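Local coordinates for protein peroxiredoxin (Clostridioides difficile, PDB 6TSB) that is a spore coat protein that probably hydrolyses chitin through the family 18 domain modelled here and probably reduces peroxides through a separate peroxiredoxin domain, at residues G44-V49 / P75-Q80; A39-G44 / I58-E63; G68-P73 / A119-Q124. All blocks are in the same frame, centred on the assembly; numbering follows the deposited sequence.

Contact 1: residues G44-V49 / P75-Q80; sequences GNPTNV and PRFLNQ
Asn45 lays its backbone CA squarely over the ring of Phe77, 3.7 Å from the ring centroid and only 13° off the ring normal, a CH-pi contact between the loop 44-49 and helix 75-83. Gly44 continues along the same face nearer the rim, its C atom 3.5 Å from Phe77 CD2. On this face the ring meets mainly main-chain atoms of Gly44 and Asn45; the amide of Asn45 reaches it beside CE1, its plane turned about half a right angle from that of the ring. Pro46 sits between Phe77 and Gln80, which lie one helical turn apart. Its CD is 3.6 Å from Phe77 CD1, while CG rests against the carbonyl O of Phe77 and, 3.7 Å away, against CD of Gln80.

Beyond the proline a hydrogen-bond chain takes over. Gln80, with CG anti to the backbone N (chi1 -170°) and the chain extended beyond it, reaches over to the loop so that NE2 donates to Thr47 OG1 at 2.7 Å. The threonine oxygen lies almost in the plane of the glutamine amide. The same OG1 donates to Asn45 OD1, also over 2.7 Å, arriving in the carbonyl plane on a lone pair. Asn45 OD1 takes a second hydrogen bond from Thr47 N at 3.0 Å, which makes an Asx turn.

Further out, Pro46 to Val49 form a type I turn, Asn48 bonds to Gln338 and Asn340 of the second subunit, and Phe77 packs inward on Phe59 of strand 56-64. Chemically, the contact joins an apolar patch to a directed chain of bonds, glutamine to threonine to asparagine, in which Thr47 OG1 both accepts and donates; each bond would probably strengthen the next and hold the asparagine amide in a fixed rotation.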
loop_
_atom_site.group_PDB
_atom_site.type_symbol
_atom_site.label_atom_id
_atom_site.label_comp_id
_atom_site.label_asym_id
_atom_site.label_seq_id
_atom_site.Cartn_x
_atom_site.Cartn_y
_atom_site.Cartn_z
ATOM N N GLY A 44 -4.575 -31.717 -2.476
ATOM C CA GLY A 44 -3.456 -32.132 -3.342
ATOM C C GLY A 44 -2.240 -32.440 -2.499
ATOM O O GLY A 44 -2.428 -32.807 -1.296
ATOM N N ASN A 45 -1.046 -32.292 -3.077
ATOM C CA ASN A 45 0.220 -32.753 -2.445
ATOM C C ASN A 45 0.527 -31.949 -1.184
ATOM O O ASN A 45 0.806 -30.758 -1.262
ATOM C CB ASN A 45 1.396 -32.611 -3.414
ATOM C CG ASN A 45 2.634 -33.279 -2.867
ATOM O OD1 ASN A 45 3.103 -32.963 -1.766
ATOM N ND2 ASN A 45 3.124 -34.234 -3.638
ATOM N N PRO A 46 0.584 -32.550 0.019
ATOM C CA PRO A 46 0.704 -31.763 1.245
ATOM C C PRO A 46 2.121 -31.391 1.719
ATOM O O PRO A 46 2.273 -31.027 2.897
ATOM C CB PRO A 46 0.103 -32.747 2.263
ATOM C CG PRO A 46 0.673 -34.060 1.793
ATOM C CD PRO A 46 0.511 -33.988 0.287
ATOM N N THR A 47 3.130 -31.538 0.859
ATOM C CA THR A 47 4.573 -31.503 1.243
ATOM C C THR A 47 4.896 -30.195 1.984
ATOM O O THR A 47 5.594 -30.237 3.061
ATOM C CB THR A 47 5.404 -31.722 -0.026
ATOM O OG1 THR A 47 5.344 -33.123 -0.317
ATOM C CG2 THR A 47 6.826 -31.250 0.123
ATOM N N ASN A 48 4.337 -29.085 1.485
ATOM C CA ASN A 48 4.661 -27.709 1.963
ATOM C C ASN A 48 3.729 -27.233 3.096
ATOM O O ASN A 48 3.767 -26.059 3.450
ATOM C CB ASN A 48 4.703 -26.752 0.776
ATOM C CG ASN A 48 5.878 -27.039 -0.140
ATOM O OD1 ASN A 48 6.991 -27.287 0.341
ATOM N ND2 ASN A 48 5.640 -27.011 -1.447
ATOM N N VAL A 49 2.968 -28.121 3.705
ATOM C CA VAL A 49 2.270 -27.814 4.976
ATOM C C VAL A 49 3.306 -27.687 6.100
ATOM O O VAL A 49 4.162 -28.578 6.206
ATOM C CB VAL A 49 1.209 -28.888 5.267
ATOM C CG1 VAL A 49 0.668 -28.778 6.676
ATOM C CG2 VAL A 49 0.085 -28.803 4.244
ATOM N N PRO A 75 -5.028 -41.583 -1.613
ATOM C CA PRO A 75 -4.651 -41.911 -0.232
ATOM C C PRO A 75 -3.211 -41.558 0.187
ATOM O O PRO A 75 -2.986 -41.346 1.368
ATOM C CB PRO A 75 -4.850 -43.436 -0.125
ATOM C CG PRO A 75 -5.031 -43.934 -1.554
ATOM C CD PRO A 75 -5.510 -42.750 -2.370
ATOM N N ARG A 76 -2.265 -41.499 -0.750
ATOM C CA ARG A 76 -0.836 -41.314 -0.392
ATOM C C ARG A 76 -0.645 -39.937 0.253
ATOM O O ARG A 76 0.180 -39.829 1.170
ATOM C CB ARG A 76 0.041 -41.517 -1.629
ATOM C CG ARG A 76 -0.066 -40.425 -2.682
ATOM C CD ARG A 76 0.866 -40.772 -3.824
ATOM N NE ARG A 76 1.014 -39.723 -4.824
ATOM C CZ ARG A 76 0.152 -39.500 -5.812
ATOM N NH1 ARG A 76 -0.931 -40.249 -5.926
ATOM N NH2 ARG A 76 0.371 -38.520 -6.671
ATOM N N PHE A 77 -1.382 -38.931 -0.224
ATOM C CA PHE A 77 -1.405 -37.542 0.314
ATOM C C PHE A 77 -1.904 -37.535 1.761
ATOM O O PHE A 77 -1.359 -36.789 2.596
ATOM C CB PHE A 77 -2.271 -36.645 -0.567
ATOM C CG PHE A 77 -1.693 -36.377 -1.933
ATOM C CD1 PHE A 77 -0.334 -36.531 -2.186
ATOM C CD2 PHE A 77 -2.511 -35.943 -2.969
ATOM C CE1 PHE A 77 0.183 -36.273 -3.448
ATOM C CE2 PHE A 77 -1.995 -35.716 -4.235
ATOM C CZ PHE A 77 -0.652 -35.881 -4.471
ATOM N N LEU A 78 -2.883 -38.372 2.062
ATOM C CA LEU A 78 -3.496 -38.402 3.404
ATOM C C LEU A 78 -2.501 -39.090 4.346
ATOM O O LEU A 78 -2.355 -38.634 5.494
ATOM C CB LEU A 78 -4.839 -39.141 3.351
ATOM C CG LEU A 78 -5.458 -39.435 4.722
ATOM C CD1 LEU A 78 -5.690 -38.152 5.506
ATOM C CD2 LEU A 78 -6.769 -40.196 4.598
ATOM N N ASN A 79 -1.874 -40.178 3.905
ATOM C CA ASN A 79 -0.865 -40.876 4.740
ATOM C C ASN A 79 0.301 -39.918 4.975
ATOM O O ASN A 79 0.775 -39.846 6.124
ATOM C CB ASN A 79 -0.412 -42.191 4.111
ATOM C CG ASN A 79 -1.504 -43.236 4.128
ATOM O OD1 ASN A 79 -1.705 -43.930 3.134
ATOM N ND2 ASN A 79 -2.211 -43.339 5.243
ATOM N N GLN A 80 0.738 -39.203 3.937
ATOM C CA GLN A 80 1.850 -38.225 4.056
ATOM C C GLN A 80 1.473 -37.198 5.123
ATOM O O GLN A 80 2.241 -36.997 6.070
ATOM C CB GLN A 80 2.129 -37.551 2.715
ATOM C CG GLN A 80 3.406 -36.723 2.724
ATOM C CD GLN A 80 3.682 -36.089 1.389
ATOM O OE1 GLN A 80 3.242 -36.591 0.361
ATOM N NE2 GLN A 80 4.410 -34.985 1.396
#

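Contact 2: residues A39-G44 / I58-E63; sequences AEYVLG and IFAFAE
Ile58 and Tyr41 make the tight part of this contact, side by side on adjacent parallel strands. Ile58 CG2 comes within 3.4 Å of Tyr41 CE2, and CD1 reaches over the same ring, 3.8 Å from its centroid and 26° off the normal, in a CH-pi contact. Ile58 chi1 of -56° sets CG1 anti to the carbonyl carbon and CG2 anti to the backbone N, and the chain runs on extended to CD1. Both branches therefore lie over one face of the phenol, CD1 nearer the centre and CG2 over the rim at CE2.

The backbones pair in the parallel manner: Ile58 N donates to Glu40 O at 2.8 Å, Val42 N to Ile58 O at 2.9 Å, and Ala60 N to Val42 O at 3.1 Å. Past this last bond the contact is looser. Leu43 CD1 still comes within 3.3 Å of Ala60 O, but it lies 4.3 Å from Ala60 CB and 4.4 Å from Phe61 CE2. Both Leu43 and Phe61 are partly exposed, though Leu43 also packs on Trp332 of the second subunit. Phe61 follows a cis peptide bond, a feature also found in other family 18 chitinases, and its ring folds back over the methyl of Ala60.

These are the first two strands of a TIM barrel. The face carrying Tyr41 and Ile58 looks into the barrel, where Tyr41 OH bonds to Asn203 and to Asp135 of the family's DxxDxDxE motif on strand 133-137. Val42 and Phe59 turn the other way, Phe59 onto Leu78 and Leu81 of helix 75-83. Strand 92-98 flanks residues 58-63, while a parallel strand of the second subunit extends the barrel sheet beside residues 39-41, with Tyr41 O bonding to Thr333 of that chain.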
loop_
_atom_site.group_PDB
_atom_site.type_symbol
_atom_site.label_atom_id
_atom_site.label_comp_id
_atom_site.label_asym_id
_atom_site.label_seq_id
_atom_site.Cartn_x
_atom_site.Cartn_y
_atom_site.Cartn_z
ATOM N N ALA A 39 -6.351 -23.492 11.149
ATOM C CA ALA A 39 -6.475 -24.708 10.333
ATOM C C ALA A 39 -6.313 -24.361 8.861
ATOM O O ALA A 39 -6.585 -23.201 8.512
ATOM C CB ALA A 39 -7.813 -25.346 10.594
ATOM N N GLU A 40 -5.906 -25.354 8.051
ATOM C CA GLU A 40 -6.010 -25.302 6.579
ATOM C C GLU A 40 -6.618 -26.590 6.038
ATOM O O GLU A 40 -6.333 -27.677 6.580
ATOM C CB GLU A 40 -4.650 -25.096 5.919
ATOM C CG GLU A 40 -3.880 -23.927 6.484
ATOM C CD GLU A 40 -2.585 -23.593 5.754
ATOM O OE1 GLU A 40 -1.513 -24.091 6.198
ATOM O OE2 GLU A 40 -2.651 -22.846 4.756
ATOM N N TYR A 41 -7.444 -26.409 5.011
ATOM C CA TYR A 41 -7.811 -27.413 3.992
ATOM C C TYR A 41 -6.540 -27.635 3.167
ATOM O O TYR A 41 -5.878 -26.661 2.759
ATOM C CB TYR A 41 -9.042 -26.988 3.161
ATOM C CG TYR A 41 -10.362 -27.114 3.895
ATOM C CD1 TYR A 41 -10.783 -26.149 4.804
ATOM C CD2 TYR A 41 -11.176 -28.226 3.747
ATOM C CE1 TYR A 41 -11.969 -26.277 5.517
ATOM C CE2 TYR A 41 -12.372 -28.359 4.440
ATOM C CZ TYR A 41 -12.784 -27.378 5.322
ATOM O OH TYR A 41 -13.945 -27.511 6.026
ATOM N N VAL A 42 -6.214 -28.905 2.952
ATOM C CA VAL A 42 -5.049 -29.354 2.149
ATOM C C VAL A 42 -5.592 -30.138 0.958
ATOM O O VAL A 42 -5.976 -31.302 1.163
ATOM C CB VAL A 42 -4.137 -30.218 3.031
ATOM C CG1 VAL A 42 -2.846 -30.519 2.310
ATOM C CG2 VAL A 42 -3.882 -29.571 4.373
ATOM N N LEU A 43 -5.718 -29.495 -0.200
ATOM C CA LEU A 43 -6.152 -30.122 -1.483
ATOM C C LEU A 43 -4.936 -30.442 -2.362
ATOM O O LEU A 43 -4.365 -29.507 -2.969
ATOM C CB LEU A 43 -7.081 -29.155 -2.217
ATOM C CG LEU A 43 -7.634 -29.665 -3.541
ATOM C CD1 LEU A 43 -8.445 -30.944 -3.328
ATOM C CD2 LEU A 43 -8.442 -28.580 -4.259
ATOM N N GLY A 44 -4.575 -31.717 -2.476
ATOM C CA GLY A 44 -3.456 -32.132 -3.342
ATOM C C GLY A 44 -2.240 -32.440 -2.499
ATOM O O GLY A 44 -2.428 -32.807 -1.296
ATOM N N ILE A 58 -7.119 -30.233 7.382
ATOM C CA ILE A 58 -8.348 -30.882 6.870
ATOM C C ILE A 58 -7.986 -31.393 5.486
ATOM O O ILE A 58 -7.881 -30.571 4.581
ATOM C CB ILE A 58 -9.565 -29.931 6.852
ATOM C CG1 ILE A 58 -9.859 -29.309 8.218
ATOM C CG2 ILE A 58 -10.772 -30.675 6.329
ATOM C CD1 ILE A 58 -11.103 -28.416 8.248
ATOM N N PHE A 59 -7.771 -32.705 5.364
ATOM C CA PHE A 59 -7.522 -33.373 4.063
ATOM C C PHE A 59 -8.766 -33.241 3.184
ATOM O O PHE A 59 -9.858 -33.666 3.601
ATOM C CB PHE A 59 -7.181 -34.853 4.247
ATOM C CG PHE A 59 -7.003 -35.560 2.928
ATOM C CD1 PHE A 59 -5.861 -35.358 2.163
ATOM C CD2 PHE A 59 -7.981 -36.400 2.430
ATOM C CE1 PHE A 59 -5.696 -35.988 0.939
ATOM C CE2 PHE A 59 -7.820 -37.023 1.198
ATOM C CZ PHE A 59 -6.684 -36.808 0.450
ATOM N N ALA A 60 -8.601 -32.750 1.965
ATOM C CA ALA A 60 -9.676 -32.691 0.956
ATOM C C ALA A 60 -9.293 -33.488 -0.305
ATOM O O ALA A 60 -8.245 -33.243 -0.900
ATOM C CB ALA A 60 -9.931 -31.239 0.664
ATOM N N PHE A 61 -10.126 -34.443 -0.739
ATOM C CA PHE A 61 -11.371 -34.858 -0.099
ATOM C C PHE A 61 -11.517 -36.390 -0.105
ATOM O O PHE A 61 -10.856 -37.038 -0.871
ATOM C CB PHE A 61 -12.592 -34.364 -0.881
ATOM C CG PHE A 61 -12.778 -32.878 -0.957
ATOM C CD1 PHE A 61 -13.317 -32.186 0.107
ATOM C CD2 PHE A 61 -12.477 -32.183 -2.117
ATOM C CE1 PHE A 61 -13.514 -30.814 0.024
ATOM C CE2 PHE A 61 -12.683 -30.813 -2.201
ATOM C CZ PHE A 61 -13.202 -30.130 -1.127
ATOM N N ALA A 62 -12.363 -36.959 0.751
ATOM C CA ALA A 62 -12.986 -38.280 0.510
ATOM C C ALA A 62 -14.212 -38.035 -0.382
ATOM O O ALA A 62 -14.718 -36.899 -0.356
ATOM C CB ALA A 62 -13.330 -38.951 1.811
ATOM N N GLU A 63 -14.645 -39.026 -1.166
ATOM C CA GLU A 63 -15.847 -38.922 -2.031
ATOM C C GLU A 63 -16.813 -40.092 -1.754
ATOM O O GLU A 63 -16.459 -40.996 -0.952
ATOM C CB GLU A 63 -15.429 -38.797 -3.503
ATOM C CG GLU A 63 -14.654 -37.526 -3.854
ATOM C CD GLU A 63 -15.250 -36.167 -3.457
ATOM O OE1 GLU A 63 -16.424 -36.111 -2.998
ATOM O OE2 GLU A 63 -14.533 -35.132 -3.602
#

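Contact 3: residues G68-P73 / A119-Q124; sequences GNLFIP and ARQVNQ
Asn69, in the loop, and Leu70, at the start of strand 70-71, are bridged by the side-chain amide of Gln121 in a surface contact: helix 112-128 meets the segment 68-73, whose residues 70-71 run antiparallel to barrel strand 56-64. Both ends of the amide are used. Gln121 NE2 donates to Asn69 OD1 at 2.9 Å, entering in the carbonyl plane on a lone pair, although the asparagine oxygen lies 31° out of the glutamine's own plane. The bond is bent, and the two amide planes stand 49° apart. Gln121 OE1 meanwhile accepts from the backbone N of Leu70 at 3.1 Å, from a donor well above its carbonyl plane. Gly68 O also lies close, 3.3 Å from Gln121 NE2.

Gln121 reaches this position with CG anti to its carbonyl carbon (chi1 -64°) and the rest of the chain extended, running along Leu70 in the opposite direction. Leu70 CD1 packs on Gln121 CB at 3.8 Å and on Val122 CG2 at 4.0 Å, and also lies close to the backbone O of Gln121. Phe118 and Met125 of the same helix touch the leucine as well, which therefore rests along about two turns.

Further bonds hold the loop and strand. Asp65 OD1 accepts from Asn69 N, and Phe71 pairs through its backbone with Glu63 on strand 56-64. On the helix side, Val122 leans on Ile165 of helix 154-169. The helix thus holds the loop and strand through neutral hydrogen bonds plus apolar packing: one amide matches a backbone N-H and an asparagine oxygen without any formal charge, and its aliphatic stem shields part of Leu70.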
loop_
_atom_site.group_PDB
_atom_site.type_symbol
_atom_site.label_atom_id
_atom_site.label_comp_id
_atom_site.label_asym_id
_atom_site.label_seq_id
_atom_site.Cartn_x
_atom_site.Cartn_y
_atom_site.Cartn_z
ATOM N N GLY A 68 -22.766 -45.655 -2.615
ATOM C CA GLY A 68 -22.884 -44.937 -1.337
ATOM C C GLY A 68 -21.695 -45.255 -0.458
ATOM O O GLY A 68 -21.793 -44.964 0.755
ATOM N N ASN A 69 -20.635 -45.840 -1.044
ATOM C CA ASN A 69 -19.396 -46.237 -0.322
ATOM C C ASN A 69 -18.376 -45.085 -0.377
ATOM O O ASN A 69 -18.126 -44.542 -1.474
ATOM C CB ASN A 69 -18.857 -47.555 -0.878
ATOM C CG ASN A 69 -19.782 -48.718 -0.585
ATOM O OD1 ASN A 69 -20.338 -48.828 0.508
ATOM N ND2 ASN A 69 -19.938 -49.604 -1.546
ATOM N N LEU A 70 -17.832 -44.721 0.783
ATOM C CA LEU A 70 -16.714 -43.747 0.950
ATOM C C LEU A 70 -15.430 -44.291 0.315
ATOM O O LEU A 70 -15.074 -45.443 0.609
ATOM C CB LEU A 70 -16.436 -43.531 2.440
ATOM C CG LEU A 70 -17.452 -42.724 3.245
ATOM C CD1 LEU A 70 -16.944 -42.537 4.658
ATOM C CD2 LEU A 70 -17.740 -41.371 2.613
ATOM N N PHE A 71 -14.722 -43.469 -0.452
ATOM C CA PHE A 71 -13.333 -43.751 -0.887
ATOM C C PHE A 71 -12.502 -42.457 -0.891
ATOM O O PHE A 71 -13.070 -41.378 -1.023
ATOM C CB PHE A 71 -13.362 -44.421 -2.262
ATOM C CG PHE A 71 -13.768 -43.515 -3.394
ATOM C CD1 PHE A 71 -15.090 -43.141 -3.566
ATOM C CD2 PHE A 71 -12.823 -43.038 -4.289
ATOM C CE1 PHE A 71 -15.455 -42.301 -4.610
ATOM C CE2 PHE A 71 -13.184 -42.202 -5.336
ATOM C CZ PHE A 71 -14.503 -41.834 -5.496
ATOM N N ILE A 72 -11.178 -42.606 -0.822
ATOM C CA ILE A 72 -10.141 -41.544 -0.963
ATOM C C ILE A 72 -9.559 -41.635 -2.373
ATOM O O ILE A 72 -8.831 -42.560 -2.673
ATOM C CB ILE A 72 -8.993 -41.750 0.050
ATOM C CG1 ILE A 72 -9.415 -42.346 1.402
ATOM C CG2 ILE A 72 -8.203 -40.463 0.196
ATOM C CD1 ILE A 72 -9.897 -41.365 2.451
ATOM N N PRO A 73 -9.801 -40.695 -3.302
ATOM C CA PRO A 73 -9.119 -40.735 -4.594
ATOM C C PRO A 73 -7.575 -40.804 -4.546
ATOM O O PRO A 73 -7.019 -41.417 -5.426
ATOM C CB PRO A 73 -9.548 -39.437 -5.301
ATOM C CG PRO A 73 -10.770 -38.930 -4.551
ATOM C CD PRO A 73 -10.777 -39.602 -3.197
ATOM N N ALA A 119 -22.807 -43.278 8.341
ATOM C CA ALA A 119 -22.135 -43.081 9.630
ATOM C C ALA A 119 -21.125 -44.218 9.816
ATOM O O ALA A 119 -19.992 -43.886 10.086
ATOM C CB ALA A 119 -23.116 -43.006 10.767
ATOM N N ARG A 120 -21.537 -45.484 9.678
ATOM C CA ARG A 120 -20.678 -46.684 9.891
ATOM C C ARG A 120 -19.383 -46.516 9.076
ATOM O O ARG A 120 -18.323 -46.846 9.594
ATOM C CB ARG A 120 -21.401 -47.988 9.499
ATOM C CG ARG A 120 -20.751 -49.279 10.004
ATOM C CD ARG A 120 -21.315 -50.609 9.462
ATOM N NE ARG A 120 -21.727 -50.517 8.048
ATOM C CZ ARG A 120 -20.917 -50.550 6.976
ATOM N NH1 ARG A 120 -19.613 -50.730 7.107
ATOM N NH2 ARG A 120 -21.414 -50.408 5.761
ATOM N N GLN A 121 -19.473 -46.028 7.839
ATOM C CA GLN A 121 -18.305 -45.919 6.942
ATOM C C GLN A 121 -17.414 -44.760 7.398
ATOM O O GLN A 121 -16.192 -44.835 7.205
ATOM C CB GLN A 121 -18.792 -45.689 5.520
ATOM C CG GLN A 121 -19.589 -46.863 4.995
ATOM C CD GLN A 121 -19.458 -46.970 3.500
ATOM O OE1 GLN A 121 -18.371 -46.878 2.938
ATOM N NE2 GLN A 121 -20.582 -47.181 2.850
ATOM N N VAL A 122 -18.014 -43.701 7.941
ATOM C CA VAL A 122 -17.241 -42.558 8.504
ATOM C C VAL A 122 -16.392 -43.106 9.648
ATOM O O VAL A 122 -15.185 -42.828 9.695
ATOM C CB VAL A 122 -18.166 -41.410 8.941
ATOM C CG1 VAL A 122 -17.439 -40.382 9.790
ATOM C CG2 VAL A 122 -18.803 -40.754 7.717
ATOM N N ASN A 123 -17.000 -43.883 10.534
ATOM C CA ASN A 123 -16.314 -44.370 11.751
ATOM C C ASN A 123 -15.232 -45.357 11.314
ATOM O O ASN A 123 -14.189 -45.427 11.973
ATOM C CB ASN A 123 -17.298 -44.992 12.724
ATOM C CG ASN A 123 -16.646 -45.376 14.031
ATOM O OD1 ASN A 123 -16.646 -46.545 14.403
ATOM N ND2 ASN A 123 -16.049 -44.412 14.701
ATOM N N GLN A 124 -15.486 -46.078 10.224
ATOM C CA GLN A 124 -14.523 -47.046 9.674
ATOM C C GLN A 124 -13.314 -46.287 9.134
ATOM O O GLN A 124 -12.201 -46.677 9.432
ATOM C CB GLN A 124 -15.144 -47.899 8.580
ATOM C CG GLN A 124 -14.371 -49.188 8.380
ATOM C CD GLN A 124 -14.351 -49.603 6.930
ATOM O OE1 GLN A 124 -15.300 -50.208 6.431
ATOM N NE2 GLN A 124 -13.254 -49.276 6.255
#

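How the contacts relate
From the N terminus, strand 37-43 leads into the loop 44-49 and the chain returns as strand 56-64; contact 2 pairs these first two barrel strands, closing the loop between them. Contact 1 opens before that, sharing Gly44, and closes only on helix 75-83, so the two cross; they meet at Phe59, and both touch the second subunit. Contact 3 opens after contact 2 has closed, yet inside the span of contact 1, which it also crosses as it runs on to helix 112-128. Ile72 lies against both Phe59 and Leu78. Together the contacts tie two barrel strands, the short strand 70-71 and two outer helices into one side of the domain.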